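Local atomic coordinates of nonsense-mediated mRNA decay protein 2 (Saccharomyces cerevisiae, PDB entry 4LUN), a protein that takes part in nonsense-mediated decay of mRNAs containing premature stop codons and interacts, through its C-terminus, with the decay factor Upf1. Residues A[4-9]-A[150-155]; A[74-79]-A[95-100]; A[81-86]-A[144-149]; A[107-112]-A[154-159]; A[139-144]-A[204-209]. All blocks are in the same frame, centred on the assembly; numbering follows the deposited sequence.

Contact 1: A[4-9]-A[150-155]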
# COMPACT_ATOMS: atom_id res chain seq x y z
N GLY A 4 16.14 -14.57 -0.96
CA GLY A 4 17.00 -15.02 -2.04
C GLY A 4 16.35 -14.85 -3.40
O GLY A 4 16.98 -14.37 -4.34
N ARG A 5 15.08 -15.25 -3.50
CA ARG A 5 14.34 -15.12 -4.75
C ARG A 5 14.04 -13.65 -5.06
O ARG A 5 14.05 -13.24 -6.22
CB ARG A 5 13.04 -15.92 -4.68
CG ARG A 5 12.20 -15.86 -5.95
CD ARG A 5 12.98 -16.33 -7.17
NE ARG A 5 12.18 -16.27 -8.38
CZ ARG A 5 12.65 -16.41 -9.61
NH1 ARG A 5 13.95 -16.62 -9.81
NH2 ARG A 5 11.83 -16.34 -10.65
N LYS A 6 13.77 -12.85 -4.03
CA LYS A 6 13.61 -11.42 -4.21
C LYS A 6 14.85 -10.83 -4.85
O LYS A 6 14.77 -10.04 -5.80
CB LYS A 6 13.35 -10.71 -2.87
CG LYS A 6 11.93 -10.78 -2.37
CD LYS A 6 11.74 -9.84 -1.18
CE LYS A 6 10.30 -9.81 -0.71
NZ LYS A 6 9.68 -11.16 -0.78
N LYS A 7 16.02 -11.22 -4.34
CA LYS A 7 17.28 -10.70 -4.86
C LYS A 7 17.57 -11.20 -6.28
O LYS A 7 18.08 -10.44 -7.12
CB LYS A 7 18.43 -11.00 -3.89
CG LYS A 7 18.31 -10.24 -2.58
CD LYS A 7 19.43 -10.59 -1.60
CE LYS A 7 18.87 -11.32 -0.38
NZ LYS A 7 19.12 -10.57 0.88
N GLU A 8 17.23 -12.45 -6.57
CA GLU A 8 17.36 -12.99 -7.92
C GLU A 8 16.55 -12.16 -8.92
O GLU A 8 17.06 -11.76 -9.97
CB GLU A 8 16.85 -14.43 -7.98
CG GLU A 8 17.76 -15.48 -7.36
CD GLU A 8 17.21 -16.89 -7.55
OE1 GLU A 8 16.42 -17.10 -8.49
OE2 GLU A 8 17.58 -17.78 -6.74
N LEU A 9 15.29 -11.90 -8.58
CA LEU A 9 14.41 -11.11 -9.43
C LEU A 9 14.88 -9.67 -9.52
O LEU A 9 14.82 -9.06 -10.59
CB LEU A 9 12.98 -11.13 -8.88
CG LEU A 9 12.18 -12.41 -9.09
CD1 LEU A 9 10.86 -12.33 -8.35
CD2 LEU A 9 11.94 -12.66 -10.57
N LEU A 150 6.45 -5.20 -5.47
CA LEU A 150 7.05 -4.94 -6.79
C LEU A 150 8.19 -3.93 -6.73
O LEU A 150 9.07 -3.90 -7.61
CB LEU A 150 6.00 -4.49 -7.80
CG LEU A 150 5.03 -5.59 -8.21
CD1 LEU A 150 3.82 -4.98 -8.93
CD2 LEU A 150 5.74 -6.59 -9.10
N TYR A 151 8.15 -3.08 -5.72
CA TYR A 151 9.26 -2.18 -5.45
C TYR A 151 10.45 -3.00 -5.01
O TYR A 151 11.58 -2.78 -5.48
CB TYR A 151 8.87 -1.15 -4.37
CG TYR A 151 10.08 -0.40 -3.85
CD1 TYR A 151 10.54 0.74 -4.49
CD2 TYR A 151 10.79 -0.86 -2.74
CE1 TYR A 151 11.67 1.40 -4.04
CE2 TYR A 151 11.91 -0.21 -2.29
CZ TYR A 151 12.35 0.92 -2.93
OH TYR A 151 13.46 1.58 -2.45
N LEU A 152 10.22 -3.95 -4.11
CA LEU A 152 11.34 -4.69 -3.52
C LEU A 152 12.04 -5.61 -4.53
O LEU A 152 13.19 -5.99 -4.34
CB LEU A 152 10.88 -5.50 -2.31
CG LEU A 152 10.52 -4.65 -1.08
CD1 LEU A 152 9.80 -5.51 -0.06
CD2 LEU A 152 11.78 -4.02 -0.47
N VAL A 153 11.34 -5.96 -5.61
CA VAL A 153 11.99 -6.73 -6.67
C VAL A 153 12.47 -5.86 -7.83
O VAL A 153 12.87 -6.37 -8.87
CB VAL A 153 11.13 -7.93 -7.18
CG1 VAL A 153 10.89 -8.91 -6.03
CG2 VAL A 153 9.82 -7.46 -7.79
N GLY A 154 12.45 -4.54 -7.66
CA GLY A 154 13.06 -3.66 -8.64
C GLY A 154 12.24 -3.39 -9.88
O GLY A 154 12.77 -2.90 -10.89
N VAL A 155 10.95 -3.67 -9.83
CA VAL A 155 10.08 -3.35 -10.96
C VAL A 155 9.61 -1.90 -10.87
O VAL A 155 9.79 -1.11 -11.81
CB VAL A 155 8.87 -4.30 -11.00
CG1 VAL A 155 7.90 -3.87 -12.10
CG2 VAL A 155 9.35 -5.72 -11.25
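Val153 packs against Lys6 and Leu9 of the N-terminal helix 3-17. It lies where helix 130-152 of the MIF4G domain ends in a Schellman motif. Gly154, with positive phi, is the C-prime residue of that motif. Its N bonds to Tyr151 O, and Val155 N reaches back to Leu150 O. This turn sets Val153 facing the N-terminal helix.

Val153 has the largest buried area of the contact, and its CG1 does most of the touching. CG1 sits 4.0 Å from Lys6 O and 4.2 Å from Lys6 CG, so it rests on the backbone and on the root of the lysine side chain at once. Leu9 comes alongside, pointing the same way as Val153. The two CB atoms, of Leu9 and Val153, are 4.1 Å apart, and Leu9 CD1 also reaches Val153 CG1. Lys6 runs on past the valine as an extended chain that bends only at its last torsion (chi4 38°). Its CE lies 4.4 Å from Leu152 CD1, a looser touch. The contact is thus aliphatic in character, and the methylene part of the lysine serves as apolar surface.

The valine also meets Val94 of helix 87-104, and Leu9 meets Ser98 and Gln102 there. Asn13 of helix 3-17 donates to Val153 O, adding a polar tie to the same turn.

On the other flank of Leu9, CD2 lies against one face of the Arg5 guanidinium. Arg5 NH1 is held in a salt bridge by Glu8 OE1 at 2.8 Å, with the oxygen only 3° out of the guanidinium plane.

Contact 2: A[74-79]-A[95-100]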
# COMPACT_ATOMS: atom_id res chain seq x y z
N VAL A 74 -3.17 -2.31 -20.09
CA VAL A 74 -4.49 -2.05 -19.51
C VAL A 74 -5.03 -3.25 -18.74
O VAL A 74 -5.52 -3.12 -17.62
CB VAL A 74 -5.51 -1.64 -20.58
CG1 VAL A 74 -6.91 -1.51 -19.97
CG2 VAL A 74 -5.09 -0.33 -21.23
N THR A 75 -4.94 -4.43 -19.34
CA THR A 75 -5.42 -5.66 -18.71
C THR A 75 -4.71 -5.94 -17.39
O THR A 75 -5.35 -6.20 -16.37
CB THR A 75 -5.27 -6.87 -19.63
OG1 THR A 75 -6.03 -6.66 -20.83
CG2 THR A 75 -5.74 -8.14 -18.94
N VAL A 76 -3.38 -5.87 -17.41
CA VAL A 76 -2.58 -6.11 -16.22
C VAL A 76 -2.83 -5.04 -15.14
O VAL A 76 -2.86 -5.35 -13.95
CB VAL A 76 -1.08 -6.20 -16.57
CG1 VAL A 76 -0.21 -5.74 -15.43
CG2 VAL A 76 -0.72 -7.63 -16.99
N THR A 77 -3.03 -3.80 -15.56
CA THR A 77 -3.30 -2.71 -14.62
C THR A 77 -4.55 -3.04 -13.81
O THR A 77 -4.56 -2.89 -12.59
CB THR A 77 -3.51 -1.36 -15.33
OG1 THR A 77 -2.32 -1.00 -16.04
CG2 THR A 77 -3.81 -0.28 -14.30
N GLU A 78 -5.59 -3.49 -14.50
CA GLU A 78 -6.83 -3.88 -13.85
C GLU A 78 -6.62 -5.09 -12.93
O GLU A 78 -7.08 -5.10 -11.80
CB GLU A 78 -7.91 -4.17 -14.89
CG GLU A 78 -9.31 -3.81 -14.47
CD GLU A 78 -10.17 -3.36 -15.63
OE1 GLU A 78 -10.73 -2.25 -15.56
OE2 GLU A 78 -10.27 -4.11 -16.63
N CYS A 79 -5.92 -6.10 -13.43
CA CYS A 79 -5.65 -7.30 -12.63
C CYS A 79 -4.83 -6.99 -11.39
O CYS A 79 -5.09 -7.53 -10.31
CB CYS A 79 -4.93 -8.36 -13.46
SG CYS A 79 -5.92 -8.99 -14.82
N GLU A 95 5.75 -12.56 -9.76
CA GLU A 95 6.46 -13.34 -10.77
C GLU A 95 6.01 -13.01 -12.19
O GLU A 95 6.82 -12.90 -13.10
CB GLU A 95 6.29 -14.84 -10.52
CG GLU A 95 6.97 -15.35 -9.26
CD GLU A 95 8.45 -15.62 -9.45
OE1 GLU A 95 8.96 -15.49 -10.59
OE2 GLU A 95 9.11 -15.99 -8.45
N ILE A 96 4.70 -12.85 -12.36
CA ILE A 96 4.11 -12.49 -13.64
C ILE A 96 4.53 -11.09 -14.11
O ILE A 96 4.92 -10.91 -15.26
CB ILE A 96 2.58 -12.58 -13.58
CG1 ILE A 96 2.15 -14.03 -13.32
CG2 ILE A 96 1.95 -12.03 -14.85
CD1 ILE A 96 0.73 -14.17 -12.82
N ILE A 97 4.46 -10.11 -13.22
CA ILE A 97 4.87 -8.76 -13.57
C ILE A 97 6.37 -8.71 -13.87
O ILE A 97 6.79 -8.02 -14.78
CB ILE A 97 4.51 -7.72 -12.49
CG1 ILE A 97 2.99 -7.67 -12.29
CG2 ILE A 97 5.03 -6.33 -12.86
CD1 ILE A 97 2.23 -7.34 -13.56
N SER A 98 7.16 -9.46 -13.10
CA SER A 98 8.61 -9.52 -13.34
C SER A 98 8.92 -10.08 -14.72
O SER A 98 9.80 -9.57 -15.41
CB SER A 98 9.31 -10.35 -12.26
OG SER A 98 9.26 -9.70 -11.00
N GLY A 99 8.20 -11.12 -15.12
CA GLY A 99 8.36 -11.70 -16.45
C GLY A 99 8.06 -10.71 -17.55
O GLY A 99 8.81 -10.58 -18.51
N LEU A 100 6.94 -10.00 -17.40
CA LEU A 100 6.54 -9.02 -18.39
C LEU A 100 7.54 -7.87 -18.43
O LEU A 100 7.87 -7.39 -19.51
CB LEU A 100 5.14 -8.50 -18.08
CG LEU A 100 4.02 -9.44 -18.52
CD1 LEU A 100 2.73 -9.08 -17.81
CD2 LEU A 100 3.84 -9.35 -20.03
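Val76 carries this contact from the side of helix 69-81, and it meets two residues one turn apart on helix 87-104. Its two methyls divide the work. CG1 presses on Ile97 CD1 at 3.5 Å, closer than usual van der Waals contact. CG2 meets Leu100 CD1 at 3.8 Å. This is the tight part.

The ways of approach differ. Val76 and Ile97 cross obliquely. Val76 and Leu100 run antiparallel alongside one another. The CB of Ile97 does not aim at the other helix. Two successive bends, at chi1 -62° and chi2 -57°, bring its CD1 round to the valine.

Away from these three residues the contact is loose. The nearest CA atoms, of Val76 and Ile97, are still 8.3 Å apart, so side-chain ends alone bridge the helices. Glu78 faces solvent and takes no part. Glu95, on the other helix, is also far from the contact and pairs instead with Arg5.

The contact is plain helix-to-helix packing in the HEAT-like, all-helical MIF4G domain. It joins two helices consecutive in the chain. Leu112 of helix 106-116 touches Val76, and Phe108 of that helix touches Leu100. Leu44 of helix 34-44 also meets Val76, while Leu60 of helix 52-60 lies against Leu100. Phe48, from a loop, packs on Val76 and Ile96.

Contact 3: A[81-86]-A[144-149]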
# COMPACT_ATOMS: atom_id res chain seq x y z
N LEU A 81 -4.54 -4.14 -9.73
CA LEU A 81 -5.30 -3.34 -8.77
C LEU A 81 -6.31 -4.20 -8.02
O LEU A 81 -6.78 -3.82 -6.95
CB LEU A 81 -5.99 -2.17 -9.47
CG LEU A 81 -5.13 -1.04 -10.02
CD1 LEU A 81 -5.97 -0.08 -10.85
CD2 LEU A 81 -4.46 -0.29 -8.88
N ASN A 82 -6.64 -5.35 -8.58
CA ASN A 82 -7.66 -6.21 -7.99
C ASN A 82 -7.12 -7.51 -7.39
O ASN A 82 -7.88 -8.42 -7.07
CB ASN A 82 -8.74 -6.54 -9.04
CG ASN A 82 -9.57 -5.33 -9.42
OD1 ASN A 82 -10.07 -4.61 -8.55
ND2 ASN A 82 -9.71 -5.09 -10.71
N VAL A 83 -5.80 -7.59 -7.22
CA VAL A 83 -5.21 -8.75 -6.56
C VAL A 83 -5.78 -8.89 -5.15
O VAL A 83 -5.88 -7.91 -4.41
CB VAL A 83 -3.67 -8.65 -6.50
CG1 VAL A 83 -3.07 -9.84 -5.74
CG2 VAL A 83 -3.08 -8.58 -7.90
N LEU A 84 -6.19 -10.11 -4.79
CA LEU A 84 -6.78 -10.36 -3.48
C LEU A 84 -5.76 -10.14 -2.38
O LEU A 84 -4.56 -10.02 -2.65
CB LEU A 84 -7.31 -11.79 -3.42
CG LEU A 84 -8.20 -12.23 -4.58
CD1 LEU A 84 -8.42 -13.74 -4.56
CD2 LEU A 84 -9.54 -11.50 -4.53
N ASN A 85 -6.21 -10.08 -1.13
CA ASN A 85 -5.28 -10.09 -0.01
C ASN A 85 -4.98 -11.53 0.39
O ASN A 85 -5.46 -12.03 1.42
CB ASN A 85 -5.80 -9.30 1.19
CG ASN A 85 -4.81 -9.28 2.34
OD1 ASN A 85 -3.60 -9.46 2.14
ND2 ASN A 85 -5.31 -9.07 3.55
N LYS A 86 -4.21 -12.20 -0.45
CA LYS A 86 -3.76 -13.55 -0.18
C LYS A 86 -2.28 -13.57 -0.53
O LYS A 86 -1.89 -13.16 -1.62
CB LYS A 86 -4.53 -14.56 -1.04
CG LYS A 86 -6.04 -14.60 -0.76
CD LYS A 86 -6.73 -15.72 -1.52
CE LYS A 86 -6.29 -17.11 -1.04
NZ LYS A 86 -7.02 -17.57 0.18
N LEU A 144 -1.22 -0.93 -1.77
CA LEU A 144 0.08 -0.56 -1.21
C LEU A 144 0.96 -1.79 -1.03
O LEU A 144 2.16 -1.75 -1.28
CB LEU A 144 -0.10 0.16 0.14
CG LEU A 144 1.15 0.53 0.94
CD1 LEU A 144 1.99 1.57 0.20
CD2 LEU A 144 0.74 1.04 2.31
N ARG A 145 0.35 -2.90 -0.63
CA ARG A 145 1.14 -4.10 -0.38
C ARG A 145 1.74 -4.60 -1.69
O ARG A 145 2.95 -4.90 -1.77
CB ARG A 145 0.26 -5.18 0.25
CG ARG A 145 1.04 -6.38 0.76
CD ARG A 145 1.08 -7.49 -0.25
NE ARG A 145 1.91 -8.60 0.21
CZ ARG A 145 1.44 -9.65 0.87
NH1 ARG A 145 0.15 -9.74 1.15
NH2 ARG A 145 2.27 -10.62 1.25
N VAL A 146 0.91 -4.65 -2.72
CA VAL A 146 1.35 -5.13 -4.03
C VAL A 146 2.41 -4.20 -4.62
O VAL A 146 3.40 -4.66 -5.20
CB VAL A 146 0.14 -5.30 -4.98
CG1 VAL A 146 0.61 -5.50 -6.42
CG2 VAL A 146 -0.71 -6.50 -4.53
N PHE A 147 2.19 -2.90 -4.48
CA PHE A 147 3.17 -1.93 -4.94
C PHE A 147 4.51 -2.19 -4.31
O PHE A 147 5.54 -2.19 -4.98
CB PHE A 147 2.76 -0.49 -4.62
CG PHE A 147 3.84 0.49 -4.94
CD1 PHE A 147 3.91 1.06 -6.21
CD2 PHE A 147 4.79 0.84 -3.99
CE1 PHE A 147 4.93 1.95 -6.53
CE2 PHE A 147 5.81 1.73 -4.31
CZ PHE A 147 5.87 2.29 -5.58
N THR A 148 4.50 -2.40 -2.99
CA THR A 148 5.73 -2.53 -2.23
C THR A 148 6.48 -3.81 -2.60
O THR A 148 7.72 -3.80 -2.69
CB THR A 148 5.47 -2.42 -0.72
OG1 THR A 148 4.80 -1.19 -0.47
CG2 THR A 148 6.78 -2.40 0.04
N GLU A 149 5.74 -4.88 -2.85
CA GLU A 149 6.37 -6.14 -3.23
C GLU A 149 7.07 -5.97 -4.58
O GLU A 149 8.16 -6.53 -4.81
CB GLU A 149 5.36 -7.28 -3.30
CG GLU A 149 4.61 -7.60 -2.01
CD GLU A 149 5.46 -8.28 -0.94
OE1 GLU A 149 6.69 -8.44 -1.13
OE2 GLU A 149 4.88 -8.66 0.10
O HOH W 1 -2.10 -7.90 0.37
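Val83 and Val146 make the apolar part of this contact. Val83 CB lies 4.2 Å from Val146 CG2, an ordinary van der Waals distance. Each valine directs its side chain toward the other segment. A single methyl of Val146 does the touching, the one beside its own backbone N.

The polar part runs through a water. Asn85 OD1 is 3.9 Å from Arg145 NH1, too far for a direct bond, and water 1 fills the step. It donates to Asn85 OD1 at 2.8 Å and accepts from Arg145 NH1 at 3.0 Å. The water and OD1 both lie at the guanidinium edge, near its plane. The amide plane of Asn85 is turned 68° from that of the guanidinium.

Segment 81-86 is the turn between helices 69-81 and 87-104 of the MIF4G domain. It leans on helix 130-152. Asn85 is the centre of an inverse gamma turn, and Lys86 is the N-cap of helix 87-104.

Arg145 is held by an acid on its own helix and by an amide outside it. Its side chain is bent at chi2 (-95°), which turns the guanidinium along its own helix. NE gives a nearly straight bond, 3.0 Å long at 166°, to Glu149 OE2, which accepts with its anti lone pair. NH2 bonds to Asn87 OD1 and only weakly to Glu149 OE2.

Contact 4: A[107-112]-A[154-159]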
# COMPACT_ATOMS: atom_id res chain seq x y z
N ARG A 107 8.79 0.18 -21.74
CA ARG A 107 7.60 0.40 -22.56
C ARG A 107 6.38 -0.34 -22.00
O ARG A 107 5.25 0.01 -22.31
CB ARG A 107 7.84 0.09 -24.04
CG ARG A 107 8.26 -1.33 -24.34
CD ARG A 107 8.72 -1.47 -25.80
NE ARG A 107 8.82 -2.87 -26.19
CZ ARG A 107 9.92 -3.61 -26.05
NH1 ARG A 107 11.02 -3.08 -25.53
NH2 ARG A 107 9.92 -4.88 -26.43
N PHE A 108 6.61 -1.35 -21.15
CA PHE A 108 5.52 -1.98 -20.39
C PHE A 108 5.41 -1.38 -19.00
O PHE A 108 4.33 -0.96 -18.57
CB PHE A 108 5.74 -3.50 -20.28
CG PHE A 108 4.91 -4.16 -19.20
CD1 PHE A 108 3.59 -4.49 -19.43
CD2 PHE A 108 5.47 -4.46 -17.97
CE1 PHE A 108 2.83 -5.10 -18.44
CE2 PHE A 108 4.72 -5.08 -16.97
CZ PHE A 108 3.39 -5.39 -17.21
N THR A 109 6.53 -1.33 -18.28
CA THR A 109 6.51 -0.94 -16.86
C THR A 109 6.20 0.54 -16.61
O THR A 109 5.49 0.87 -15.64
CB THR A 109 7.82 -1.36 -16.16
OG1 THR A 109 8.08 -2.74 -16.46
CG2 THR A 109 7.71 -1.19 -14.65
N SER A 110 6.71 1.43 -17.45
CA SER A 110 6.42 2.85 -17.30
C SER A 110 4.93 3.19 -17.31
O SER A 110 4.42 3.78 -16.33
CB SER A 110 7.23 3.72 -18.29
OG SER A 110 6.75 5.05 -18.31
N PRO A 111 4.20 2.82 -18.38
CA PRO A 111 2.76 3.14 -18.33
C PRO A 111 2.00 2.36 -17.25
O PRO A 111 1.01 2.88 -16.71
CB PRO A 111 2.26 2.78 -19.73
CG PRO A 111 3.27 1.82 -20.27
CD PRO A 111 4.59 2.20 -19.66
N LEU A 112 2.44 1.15 -16.93
CA LEU A 112 1.81 0.38 -15.87
C LEU A 112 1.98 1.10 -14.54
O LEU A 112 1.02 1.26 -13.79
CB LEU A 112 2.41 -1.03 -15.77
CG LEU A 112 1.98 -1.82 -14.51
CD1 LEU A 112 0.50 -2.09 -14.51
CD2 LEU A 112 2.76 -3.11 -14.34
N GLY A 154 12.45 -4.54 -7.66
CA GLY A 154 13.06 -3.66 -8.64
C GLY A 154 12.24 -3.39 -9.88
O GLY A 154 12.77 -2.90 -10.89
N VAL A 155 10.95 -3.67 -9.83
CA VAL A 155 10.08 -3.35 -10.96
C VAL A 155 9.61 -1.90 -10.87
O VAL A 155 9.79 -1.11 -11.81
CB VAL A 155 8.87 -4.30 -11.00
CG1 VAL A 155 7.90 -3.87 -12.10
CG2 VAL A 155 9.35 -5.72 -11.25
N PHE A 156 9.00 -1.56 -9.74
CA PHE A 156 8.50 -0.21 -9.47
C PHE A 156 9.49 0.53 -8.58
O PHE A 156 9.49 0.33 -7.37
CB PHE A 156 7.20 -0.30 -8.68
CG PHE A 156 5.99 -0.72 -9.48
CD1 PHE A 156 6.02 -0.79 -10.86
CD2 PHE A 156 4.81 -1.03 -8.82
CE1 PHE A 156 4.89 -1.16 -11.58
CE2 PHE A 156 3.67 -1.41 -9.53
CZ PHE A 156 3.71 -1.47 -10.91
N ARG A 157 10.30 1.41 -9.15
CA ARG A 157 11.40 1.99 -8.39
C ARG A 157 11.27 3.47 -8.06
O ARG A 157 11.50 3.87 -6.92
CB ARG A 157 12.72 1.80 -9.14
CG ARG A 157 12.89 0.40 -9.71
CD ARG A 157 14.27 0.24 -10.36
NE ARG A 157 14.44 1.06 -11.55
CZ ARG A 157 15.58 1.14 -12.24
NH1 ARG A 157 16.64 0.45 -11.84
NH2 ARG A 157 15.67 1.91 -13.31
N THR A 158 10.94 4.27 -9.07
CA THR A 158 11.02 5.72 -8.91
C THR A 158 10.19 6.41 -9.99
O THR A 158 9.93 5.83 -11.04
CB THR A 158 12.50 6.19 -9.01
OG1 THR A 158 12.55 7.62 -9.01
CG2 THR A 158 13.14 5.67 -10.29
N LEU A 159 9.76 7.64 -9.72
CA LEU A 159 9.06 8.40 -10.74
C LEU A 159 9.98 8.68 -11.91
O LEU A 159 9.52 8.96 -13.01
CB LEU A 159 8.53 9.72 -10.18
CG LEU A 159 7.42 9.62 -9.13
CD1 LEU A 159 7.13 10.97 -8.53
CD2 LEU A 159 6.15 9.02 -9.73
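Thr109 and Leu112 of helix 106-116 rest on Val155 and Phe156, in the loop that leaves helix 130-152. The contact is buried packing inside the all-helical MIF4G domain, and it joins helix 106-116 to the loop just beyond the Schellman turn.

Thr109 comes first. Its methyl, with CG2 opposite the backbone N (chi1 -50° for OG1), lies 3.7 Å from Val155 CG1 and 3.5 Å from Val155 O. The same CG2 stands at the edge of the Phe156 ring, 4.2 Å from CD1. The hydroxyl turns elsewhere and hydrogen-bonds with His101 ND1. Pro111 interrupts the backbone bonding of the helix and kinks it.

Leu112, about one turn on from Thr109, crosses Phe156 at about a right angle. It too meets the ring at its edge, near the ring plane. Through its CD2 the Phe156 ring also meets the ring of Phe147. An alanine in place of Phe156 is likely to open a gap beside Leu112 and to leave the Thr109 methyl with less to rest on. Val155 O, which the threonine methyl touches, also accepts a bond from Trp17 of helix 3-17. Phe156 CZ lies against two leucine carbons, 3.9 Å from Leu112 CD2 and 4.0 Å from Leu112 CG.

Contact 5: A[139-144]-A[204-209]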
# COMPACT_ATOMS: atom_id res chain seq x y z
N ARG A 139 -8.90 -1.60 0.33
CA ARG A 139 -8.41 -1.65 -1.04
C ARG A 139 -7.04 -0.97 -1.15
O ARG A 139 -6.12 -1.51 -1.76
CB ARG A 139 -9.41 -0.99 -1.99
CG ARG A 139 -8.93 -1.00 -3.42
CD ARG A 139 -10.07 -0.86 -4.41
NE ARG A 139 -9.61 -1.20 -5.76
CZ ARG A 139 -9.93 -2.31 -6.41
NH1 ARG A 139 -10.75 -3.20 -5.86
NH2 ARG A 139 -9.45 -2.51 -7.63
N VAL A 140 -6.91 0.20 -0.54
CA VAL A 140 -5.65 0.95 -0.56
C VAL A 140 -4.52 0.14 0.04
O VAL A 140 -3.40 0.15 -0.50
CB VAL A 140 -5.80 2.28 0.20
CG1 VAL A 140 -4.42 2.90 0.51
CG2 VAL A 140 -6.63 3.24 -0.62
N LYS A 141 -4.80 -0.56 1.13
CA LYS A 141 -3.78 -1.35 1.81
C LYS A 141 -3.32 -2.49 0.93
O LYS A 141 -2.14 -2.79 0.88
CB LYS A 141 -4.31 -1.90 3.16
CG LYS A 141 -4.54 -0.81 4.19
CD LYS A 141 -4.82 -1.36 5.58
CE LYS A 141 -5.91 -2.40 5.58
NZ LYS A 141 -6.37 -2.68 6.98
N GLY A 142 -4.25 -3.11 0.22
CA GLY A 142 -3.89 -4.16 -0.73
C GLY A 142 -3.05 -3.63 -1.87
O GLY A 142 -2.06 -4.25 -2.28
N ASN A 143 -3.45 -2.48 -2.40
CA ASN A 143 -2.69 -1.84 -3.47
C ASN A 143 -1.30 -1.44 -2.99
O ASN A 143 -0.32 -1.59 -3.73
CB ASN A 143 -3.44 -0.62 -4.00
CG ASN A 143 -4.72 -1.01 -4.74
OD1 ASN A 143 -4.86 -2.13 -5.22
ND2 ASN A 143 -5.65 -0.06 -4.85
N LEU A 144 -1.22 -0.93 -1.77
CA LEU A 144 0.08 -0.56 -1.21
C LEU A 144 0.96 -1.79 -1.03
O LEU A 144 2.16 -1.75 -1.28
CB LEU A 144 -0.10 0.16 0.14
CG LEU A 144 1.15 0.53 0.94
CD1 LEU A 144 1.99 1.57 0.20
CD2 LEU A 144 0.74 1.04 2.31
N ALA A 204 -0.95 2.41 8.45
CA ALA A 204 0.38 2.52 9.04
C ALA A 204 0.75 1.22 9.75
O ALA A 204 1.86 0.72 9.59
CB ALA A 204 0.44 3.67 10.00
N THR A 205 -0.19 0.69 10.55
CA THR A 205 0.11 -0.53 11.30
C THR A 205 0.23 -1.74 10.39
O THR A 205 1.08 -2.61 10.60
CB THR A 205 -0.92 -0.79 12.43
OG1 THR A 205 -2.24 -0.87 11.88
CG2 THR A 205 -0.90 0.34 13.40
N ALA A 206 -0.62 -1.81 9.37
CA ALA A 206 -0.54 -2.91 8.42
C ALA A 206 0.79 -2.88 7.68
O ALA A 206 1.35 -3.93 7.37
CB ALA A 206 -1.69 -2.86 7.42
N PHE A 207 1.27 -1.68 7.38
CA PHE A 207 2.49 -1.56 6.60
C PHE A 207 3.73 -1.96 7.39
O PHE A 207 4.59 -2.69 6.89
CB PHE A 207 2.65 -0.13 6.04
CG PHE A 207 3.75 -0.00 5.02
CD1 PHE A 207 3.57 -0.45 3.72
CD2 PHE A 207 4.96 0.57 5.36
CE1 PHE A 207 4.58 -0.34 2.78
CE2 PHE A 207 5.98 0.70 4.42
CZ PHE A 207 5.79 0.24 3.13
N ILE A 208 3.82 -1.52 8.64
CA ILE A 208 4.99 -1.86 9.43
C ILE A 208 5.04 -3.36 9.75
O ILE A 208 6.11 -3.93 9.85
CB ILE A 208 5.09 -1.05 10.75
CG1 ILE A 208 3.96 -1.40 11.72
CG2 ILE A 208 5.15 0.45 10.45
CD1 ILE A 208 3.99 -0.56 12.99
N LYS A 209 3.87 -3.99 9.91
CA LYS A 209 3.84 -5.41 10.24
C LYS A 209 4.36 -6.26 9.09
O LYS A 209 5.05 -7.25 9.30
CB LYS A 209 2.42 -5.86 10.59
CG LYS A 209 1.93 -5.44 11.97
CD LYS A 209 0.43 -5.70 12.09
CE LYS A 209 -0.13 -5.21 13.41
NZ LYS A 209 -1.62 -5.18 13.39
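Leu144 of helix 130-152 packs on the ring of Phe207 in helix 201-210. The leucine CG lies opposite its backbone N (chi1 175°), and chi2 of 66° then turns CD2 toward the ring, while CD1 points off to the side. CD2 comes nearest, 3.5 Å from Phe207 CD1. CG follows at 3.8 Å from the same ring carbon. CD1 only skirts Phe207 CE1, at 4.1 Å. The two side chains cross at about a right angle, and the methyl approaches the ring obliquely.

Phe207 does not point straight across. Its own chi1 of -170° carries the ring over to the leucine, with the CD1-CE1 side in contact. The ring also touches Phe211, Leu187 of helix 182-190 and Phe239 of helix 231-271. A serine at Leu144 would probably leave that side of the Phe207 ring without its apolar partner.

Nearer the surface, Lys141 is bent at its third torsion, and its CD methylene rests 3.9 Å from Ala206 CB. Here the backbones are near, with CA atoms of Lys141 and Ala206 7.5 Å apart.

The contact joins two helices of the MIF4G domain. The touching atoms are all carbons, so the fit here probably rests on shape and burial of apolar surface.

In the fold
Helix 130-152 runs through contacts 1, 3 and 5, with contact 5 near its middle, contact 3 further along and contact 1 at its C-terminal end. Contact 4 uses the loop that follows, and shares Gly154 and Val155 with contact 1. Contacts 3 and 5 share Leu144; their centres are 9 Å apart. Contact 2 lies about 11 Å from contact 4, between centres, and touches it through Leu112 and Phe108. Along the chain, contact 2 closes before contacts 4 and 5 open, and contacts 2 and 3 are nested inside the loop closed by contact 1. The chain is the N-terminal MIF4G domain of Upf2, and contact 1 brings helix 3-17 onto the end of helix 130-152.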